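Local coordinates for polyphosphate kinase (Porphyromonas gingivalis, PDB 2O8R), which probably catalyses the reversible transfer of the terminal phosphate of ATP to a growing polyphosphate chain, as a magnesium-dependent member of the polyphosphate kinase 1 family, at residues 639-642 against 643-647; 678-681 against 682-686; 57-60 against 61-65. The protein carries 3 engineered substitutions. All coordinates share one frame; numbering follows the deposited sequence.

Contact 1: residues 639-642 against 643-647; sequences RREI and IDILE
Arg640 and Asp644, one helical turn apart, form a long salt bridge, with NH1 4.0 Å from OD1. The two side chains run at about a right angle, and OD1 lies at the guanidinium edge while the two planes are turned 61° apart, a loose pairing. Arg640 reaches it by bending at chi2 (50°) and chi3 (38°), which curls the chain toward the following turn and sets one guanidinium face over CD1 of Ile643. A second carboxylate, Glu647, lies farther on, its OE2 4.1 Å from NH1, so Arg640 probably feels the field of both acids. On the inner side Ile642 and Leu646 lie side by side, CG2 against CD1 at 4.1 Å; beta-branched isoleucine and leucine, both wholly apolar, suit this buried face. Glu641 runs extended beside Ile645, its CG 3.9 Å from CD1. Backbone bonds such as Leu646 N to Ile642 O (2.8 Å) hold the spacing. Farther out, Asp644 has a stronger partner in the Tyr685 hydroxyl, which bonds OD2, and the Glu641 carboxylate is bridged to Lys689. Ile642 packs on Val611 and Ile600 of the neighbouring strands. The whole is an amphipathic alpha-helix whose side chains pair i to i+4, packed by its apolar side on the sheet of a phospholipase D-like C-terminal domain.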
loop_
_atom_site.group_PDB
_atom_site.type_symbol
_atom_site.label_atom_id
_atom_site.label_comp_id
_atom_site.label_asym_id
_atom_site.label_seq_id
_atom_site.Cartn_x
_atom_site.Cartn_y
_atom_site.Cartn_z
ATOM N N ARG A 639 -8.156 -1.234 39.201
ATOM C CA ARG A 639 -8.001 0.170 39.633
ATOM C C ARG A 639 -6.673 0.458 40.335
ATOM O O ARG A 639 -6.093 1.539 40.173
ATOM C CB ARG A 639 -9.121 0.578 40.585
ATOM C CG ARG A 639 -10.289 1.280 39.949
ATOM C CD ARG A 639 -11.118 2.045 40.985
ATOM N NE ARG A 639 -11.124 1.356 42.270
ATOM C CZ ARG A 639 -11.997 0.419 42.628
ATOM N NH1 ARG A 639 -12.972 0.048 41.807
ATOM N NH2 ARG A 639 -11.892 -0.144 43.819
ATOM N N ARG A 640 -6.215 -0.509 41.130
ATOM C CA ARG A 640 -4.982 -0.371 41.890
ATOM C C ARG A 640 -3.794 -0.365 40.940
ATOM O O ARG A 640 -2.841 0.395 41.130
ATOM C CB ARG A 640 -4.881 -1.497 42.941
ATOM C CG ARG A 640 -3.535 -1.673 43.675
ATOM C CD ARG A 640 -2.960 -0.375 44.265
ATOM N NE ARG A 640 -3.980 0.513 44.819
ATOM C CZ ARG A 640 -3.821 1.825 44.983
ATOM N NH1 ARG A 640 -2.675 2.413 44.633
ATOM N NH2 ARG A 640 -4.812 2.551 45.493
ATOM N N GLU A 641 -3.872 -1.195 39.903
ATOM C CA GLU A 641 -2.788 -1.314 38.938
ATOM C C GLU A 641 -2.595 -0.008 38.171
ATOM O O GLU A 641 -1.466 0.450 38.013
ATOM C CB GLU A 641 -3.054 -2.473 37.987
ATOM C CG GLU A 641 -1.920 -2.808 37.027
ATOM C CD GLU A 641 -2.278 -3.981 36.124
ATOM O OE1 GLU A 641 -3.342 -3.942 35.476
ATOM O OE2 GLU A 641 -1.505 -4.955 36.069
ATOM N N ILE A 642 -3.697 0.593 37.721
ATOM C CA ILE A 642 -3.650 1.822 36.927
ATOM C C ILE A 642 -2.973 2.929 37.716
ATOM O O ILE A 642 -2.099 3.643 37.206
ATOM C CB ILE A 642 -5.058 2.254 36.497
ATOM C CG1 ILE A 642 -5.565 1.327 35.397
ATOM C CG2 ILE A 642 -5.066 3.675 35.980
ATOM C CD1 ILE A 642 -7.040 1.480 35.116
ATOM N N ILE A 643 -3.357 3.038 38.980
ATOM C CA ILE A 643 -2.756 4.010 39.872
ATOM C C ILE A 643 -1.282 3.703 40.078
ATOM O O ILE A 643 -0.453 4.614 40.044
ATOM C CB ILE A 643 -3.521 4.096 41.202
ATOM C CG1 ILE A 643 -4.989 4.398 40.896
ATOM C CG2 ILE A 643 -2.969 5.198 42.054
ATOM C CD1 ILE A 643 -5.858 4.517 42.086
ATOM N N ASP A 644 -0.947 2.427 40.258
ATOM C CA ASP A 644 0.456 2.045 40.389
ATOM C C ASP A 644 1.230 2.611 39.202
ATOM O O ASP A 644 2.232 3.311 39.378
ATOM C CB ASP A 644 0.596 0.525 40.410
ATOM C CG ASP A 644 0.291 -0.081 41.761
ATOM O OD1 ASP A 644 0.333 0.637 42.782
ATOM O OD2 ASP A 644 0.021 -1.295 41.804
ATOM N N ILE A 645 0.715 2.327 38.003
ATOM C CA ILE A 645 1.306 2.733 36.736
ATOM C C ILE A 645 1.439 4.251 36.639
ATOM O O ILE A 645 2.534 4.777 36.380
ATOM C CB ILE A 645 0.490 2.157 35.557
ATOM C CG1 ILE A 645 0.763 0.658 35.413
ATOM C CG2 ILE A 645 0.813 2.874 34.251
ATOM C CD1 ILE A 645 -0.364 -0.100 34.775
ATOM N N LEU A 646 0.339 4.959 36.885
ATOM C CA LEU A 646 0.376 6.418 36.877
ATOM C C LEU A 646 1.365 6.974 37.894
ATOM O O LEU A 646 1.979 8.004 37.652
ATOM C CB LEU A 646 -1.009 6.989 37.129
ATOM C CG LEU A 646 -1.991 6.703 36.001
ATOM C CD1 LEU A 646 -3.280 7.372 36.322
ATOM C CD2 LEU A 646 -1.459 7.180 34.646
ATOM N N GLU A 647 1.522 6.283 39.022
ATOM C CA GLU A 647 2.490 6.688 40.035
ATOM C C GLU A 647 3.878 6.498 39.500
ATOM O O GLU A 647 4.727 7.382 39.643
ATOM C CB GLU A 647 2.308 5.914 41.341
ATOM C CG GLU A 647 1.206 6.470 42.223
ATOM C CD GLU A 647 0.933 5.601 43.422
ATOM O OE1 GLU A 647 1.854 4.863 43.843
ATOM O OE2 GLU A 647 -0.202 5.658 43.944
#

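Contact 2: residues 678-681 against 682-686; sequences AQAA and IYRYL
Arg684 turns back over the preceding turn of its helix to lay its guanidinium against Ala680. Its CB starts 3.6 Å from Ala681 O, and CG, set beside the backbone N and anti to the carbonyl carbon (chi1 -72°), passes 3.9 Å from Ala680 O. From CG to NE the chain is extended. At the tip CZ and both terminal nitrogens meet the Ala680 methyl, NH2 coming nearest at 3.6 Å from CB, while Ala680 C sits over one guanidinium face, displaced toward its rim. The small alanine lets the flat cation lie close to the helix, and the long arginine suits the exposed flank. These are the first turns of helix 678-691, which packs on helix 636-651 of the phospholipase D-like C-terminal domain 2 and has Ala678 N bonded to Asp652 OD1. On the buried flank Ile682 lays CG1 against Ala678 O. Backbone bonds keep the turns in step: Ile682 N to Ala678 O and Tyr685 N to Ala681 O are both 2.8 Å long. Both tyrosines swing away from the preceding turn, Tyr683 OH to Glu323 O and Tyr685 to helix 636-651, while the Gln679 amide bonds Glu596 and Tyr594.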
loop_
_atom_site.group_PDB
_atom_site.type_symbol
_atom_site.label_atom_id
_atom_site.label_comp_id
_atom_site.label_asym_id
_atom_site.label_seq_id
_atom_site.Cartn_x
_atom_site.Cartn_y
_atom_site.Cartn_z
ATOM N N ALA A 678 9.712 5.828 33.075
ATOM C CA ALA A 678 8.415 5.206 33.233
ATOM C C ALA A 678 8.162 4.063 32.253
ATOM O O ALA A 678 7.555 3.060 32.625
ATOM C CB ALA A 678 7.310 6.260 33.161
ATOM N N GLN A 679 8.646 4.201 31.020
ATOM C CA GLN A 679 8.383 3.198 29.999
ATOM C C GLN A 679 9.206 1.934 30.217
ATOM O O GLN A 679 8.747 0.828 29.907
ATOM C CB GLN A 679 8.508 3.778 28.580
ATOM C CG GLN A 679 7.291 4.660 28.195
ATOM C CD GLN A 679 7.364 5.268 26.781
ATOM O OE1 GLN A 679 8.224 4.925 25.971
ATOM N NE2 GLN A 679 6.439 6.158 26.486
ATOM N N ALA A 680 10.399 2.081 30.786
ATOM C CA ALA A 680 11.133 0.901 31.246
ATOM C C ALA A 680 10.450 0.296 32.477
ATOM O O ALA A 680 10.102 -0.884 32.495
ATOM C CB ALA A 680 12.573 1.243 31.543
ATOM N N ALA A 681 10.210 1.130 33.480
ATOM C CA ALA A 681 9.710 0.656 34.764
ATOM C C ALA A 681 8.347 -0.032 34.696
ATOM O O ALA A 681 8.113 -1.027 35.393
ATOM C CB ALA A 681 9.675 1.797 35.755
ATOM N N ILE A 682 7.454 0.506 33.867
ATOM C CA ILE A 682 6.113 -0.045 33.713
ATOM C C ILE A 682 6.202 -1.455 33.140
ATOM O O ILE A 682 5.474 -2.360 33.570
ATOM C CB ILE A 682 5.228 0.828 32.819
ATOM C CG1 ILE A 682 4.793 2.084 33.566
ATOM C CG2 ILE A 682 3.990 0.070 32.366
ATOM C CD1 ILE A 682 3.948 3.024 32.702
ATOM N N TYR A 683 7.114 -1.648 32.193
ATOM C CA TYR A 683 7.312 -2.972 31.650
ATOM C C TYR A 683 7.794 -3.953 32.714
ATOM O O TYR A 683 7.303 -5.082 32.778
ATOM C CB TYR A 683 8.266 -2.960 30.477
ATOM C CG TYR A 683 8.458 -4.338 29.891
ATOM C CD1 TYR A 683 7.475 -4.912 29.092
ATOM C CD2 TYR A 683 9.613 -5.073 30.141
ATOM C CE1 TYR A 683 7.635 -6.176 28.546
ATOM C CE2 TYR A 683 9.784 -6.344 29.598
ATOM C CZ TYR A 683 8.787 -6.887 28.802
ATOM O OH TYR A 683 8.940 -8.139 28.261
ATOM N N ARG A 684 8.740 -3.519 33.548
ATOM C CA ARG A 684 9.236 -4.374 34.632
ATOM C C ARG A 684 8.139 -4.701 35.630
ATOM O O ARG A 684 8.020 -5.842 36.076
ATOM C CB ARG A 684 10.446 -3.757 35.331
ATOM C CG ARG A 684 11.700 -3.800 34.474
ATOM C CD ARG A 684 12.907 -3.185 35.151
ATOM N NE ARG A 684 13.827 -2.641 34.151
ATOM C CZ ARG A 684 14.100 -1.346 33.998
ATOM N NH1 ARG A 684 13.545 -0.436 34.801
ATOM N NH2 ARG A 684 14.947 -0.961 33.048
ATOM N N TYR A 685 7.335 -3.696 35.958
ATOM C CA TYR A 685 6.229 -3.855 36.898
ATOM C C TYR A 685 5.243 -4.924 36.414
ATOM O O TYR A 685 4.875 -5.820 37.171
ATOM C CB TYR A 685 5.545 -2.496 37.101
ATOM C CG TYR A 685 4.169 -2.533 37.727
ATOM C CD1 TYR A 685 4.006 -2.511 39.103
ATOM C CD2 TYR A 685 3.029 -2.557 36.938
ATOM C CE1 TYR A 685 2.739 -2.536 39.674
ATOM C CE2 TYR A 685 1.769 -2.574 37.499
ATOM C CZ TYR A 685 1.627 -2.564 38.868
ATOM O OH TYR A 685 0.357 -2.594 39.425
ATOM N N LEU A 686 4.847 -4.828 35.145
ATOM C CA LEU A 686 3.842 -5.706 34.562
ATOM C C LEU A 686 4.386 -7.104 34.339
ATOM O O LEU A 686 3.675 -8.088 34.528
ATOM C CB LEU A 686 3.305 -5.125 33.250
ATOM C CG LEU A 686 2.327 -3.956 33.425
ATOM C CD1 LEU A 686 2.099 -3.208 32.138
ATOM C CD2 LEU A 686 1.014 -4.452 33.968
#

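Contact 3: residues 57-60 against 61-65; sequences VAYH and QAVLQ
Tyr59 offers one ring face to Val63, four residues on, and has CE1 of the His60 imidazole in plane at its edge. The valine contact is a CH-pi interaction: CG2 stands 4.0 Å from the ring centroid and 22° off the ring normal, displaced toward the hydroxyl end, with CZ the closest ring atom at 3.8 Å. The ring and its methyl partner belong to the last turns of helix 35-63, a long helix of the polyphosphate kinase N-terminal domain, and they pair i to i+4 on an exposed flank. Tyrosine suits this flank, being able to shelter a methyl with its ring while carrying a polar tip. CG of Tyr59 lies anti to the backbone N (chi1 165°), whereas CG2 of Val63 lies beside its own N, and this sends the methyl back toward the tyrosine. The two side chains meet at a slant.

His60 turns to a different flank. Its NE2 is hydrogen-bonded to Asp14 OD2, which would help fix the rotation of the ring, and the imidazole packs on Ile83 and Leu84 of helix 83-112. A bound sulfate, probably from the crystallisation liquor, lies about 6 Å from the His60 side chain.

On the side toward Thr267, Gln61 runs extended beyond CG and lays its aliphatic part along the preceding turn, CG against Val57 O. Gln61 N bonds Val57 O and, more weakly, Ala58 O. Ala62, a small residue on the exposed side, gives its N to Ala58 O at 2.9 Å, and Val63 N bonds Tyr59 O. The regular helix ends at Val63; beyond it Leu64 N reaches His60 O at 3.2 Å from above the carbonyl plane, 40° out of it.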
loop_
_atom_site.group_PDB
_atom_site.type_symbol
_atom_site.label_atom_id
_atom_site.label_comp_id
_atom_site.label_asym_id
_atom_site.label_seq_id
_atom_site.Cartn_x
_atom_site.Cartn_y
_atom_site.Cartn_z
ATOM N N VAL A 57 -1.756 26.666 10.626
ATOM C CA VAL A 57 -1.251 27.924 10.076
ATOM C C VAL A 57 -2.158 28.377 8.935
ATOM O O VAL A 57 -2.476 29.567 8.811
ATOM C CB VAL A 57 0.237 27.816 9.636
ATOM C CG1 VAL A 57 0.579 28.815 8.534
ATOM C CG2 VAL A 57 1.152 28.026 10.822
ATOM N N ALA A 58 -2.604 27.408 8.138
ATOM C CA ALA A 58 -3.561 27.650 7.063
ATOM C C ALA A 58 -4.847 28.288 7.585
ATOM O O ALA A 58 -5.326 29.277 7.016
ATOM C CB ALA A 58 -3.874 26.359 6.330
ATOM N N TYR A 59 -5.389 27.723 8.665
ATOM C CA TYR A 59 -6.564 28.279 9.328
ATOM C C TYR A 59 -6.375 29.746 9.690
ATOM O O TYR A 59 -7.221 30.582 9.370
ATOM C CB TYR A 59 -6.927 27.481 10.579
ATOM C CG TYR A 59 -7.898 28.207 11.490
ATOM C CD1 TYR A 59 -9.265 28.232 11.214
ATOM C CD2 TYR A 59 -7.446 28.871 12.629
ATOM C CE1 TYR A 59 -10.152 28.905 12.044
ATOM C CE2 TYR A 59 -8.318 29.542 13.461
ATOM C CZ TYR A 59 -9.668 29.557 13.166
ATOM O OH TYR A 59 -10.525 30.234 14.003
ATOM N N HIS A 60 -5.262 30.055 10.347
ATOM C CA HIS A 60 -4.963 31.429 10.736
ATOM C C HIS A 60 -4.723 32.345 9.543
ATOM O O HIS A 60 -4.903 33.556 9.640
ATOM C CB HIS A 60 -3.760 31.473 11.664
ATOM C CG HIS A 60 -4.002 30.835 12.992
ATOM N ND1 HIS A 60 -5.167 31.022 13.703
ATOM C CD2 HIS A 60 -3.224 30.026 13.750
ATOM C CE1 HIS A 60 -5.100 30.352 14.840
ATOM N NE2 HIS A 60 -3.929 29.742 14.895
ATOM N N GLN A 61 -4.310 31.765 8.422
ATOM C CA GLN A 61 -4.131 32.533 7.198
ATOM C C GLN A 61 -5.469 32.835 6.535
ATOM O O GLN A 61 -5.644 33.894 5.927
ATOM C CB GLN A 61 -3.208 31.794 6.232
ATOM C CG GLN A 61 -1.755 31.806 6.666
ATOM C CD GLN A 61 -0.912 30.871 5.850
ATOM O OE1 GLN A 61 0.286 31.091 5.676
ATOM N NE2 GLN A 61 -1.532 29.814 5.333
ATOM N N ALA A 62 -6.409 31.898 6.663
ATOM C CA ALA A 62 -7.758 32.068 6.128
ATOM C C ALA A 62 -8.555 33.077 6.959
ATOM O O ALA A 62 -9.441 33.758 6.446
ATOM C CB ALA A 62 -8.472 30.739 6.080
ATOM N N VAL A 63 -8.233 33.167 8.242
ATOM C CA VAL A 63 -8.841 34.167 9.111
ATOM C C VAL A 63 -8.352 35.584 8.771
ATOM O O VAL A 63 -9.168 36.491 8.585
ATOM C CB VAL A 63 -8.623 33.830 10.612
ATOM C CG1 VAL A 63 -8.891 35.057 11.507
ATOM C CG2 VAL A 63 -9.512 32.647 11.018
ATOM N N LEU A 64 -7.036 35.755 8.651
ATOM C CA LEU A 64 -6.439 37.068 8.383
ATOM C C LEU A 64 -6.760 37.669 7.006
ATOM O O LEU A 64 -6.342 38.793 6.701
ATOM C CB LEU A 64 -4.927 37.045 8.636
ATOM C CG LEU A 64 -4.501 37.762 9.923
ATOM C CD1 LEU A 64 -3.195 37.213 10.486
ATOM C CD2 LEU A 64 -4.399 39.265 9.688
ATOM N N GLN A 65 -7.499 36.921 6.187
ATOM C CA GLN A 65 -8.081 37.453 4.959
ATOM C C GLN A 65 -9.407 38.151 5.260
ATOM O O GLN A 65 -9.641 39.285 4.821
ATOM C CB GLN A 65 -8.283 36.337 3.934
ATOM C CG GLN A 65 -7.101 36.128 3.010
ATOM C CD GLN A 65 -6.783 37.362 2.187
ATOM O OE1 GLN A 65 -5.653 37.854 2.199
ATOM N NE2 GLN A 65 -7.784 37.878 1.476
#

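Overall arrangement
Contact 3 comes first along the chain, on helix 35-63 of the N-terminal domain, and contacts 1 and 2 follow in that order near the C-terminus. Contacts 1 and 2 have centres 12 Å apart and touch, because helix 636-651 and helix 678-691 pack together, with Ile645 CG2 3.5 Å from Ile682 CD1. Contact 3 is across the chain's centre, its centre 43 and 44 Å from theirs. Predicted ATP-binding residues occur in both regions, Asn48 on helix 35-63 and Arg570 and His597 near the C-terminal pair, consistent with a nucleotide site assembled from different domains.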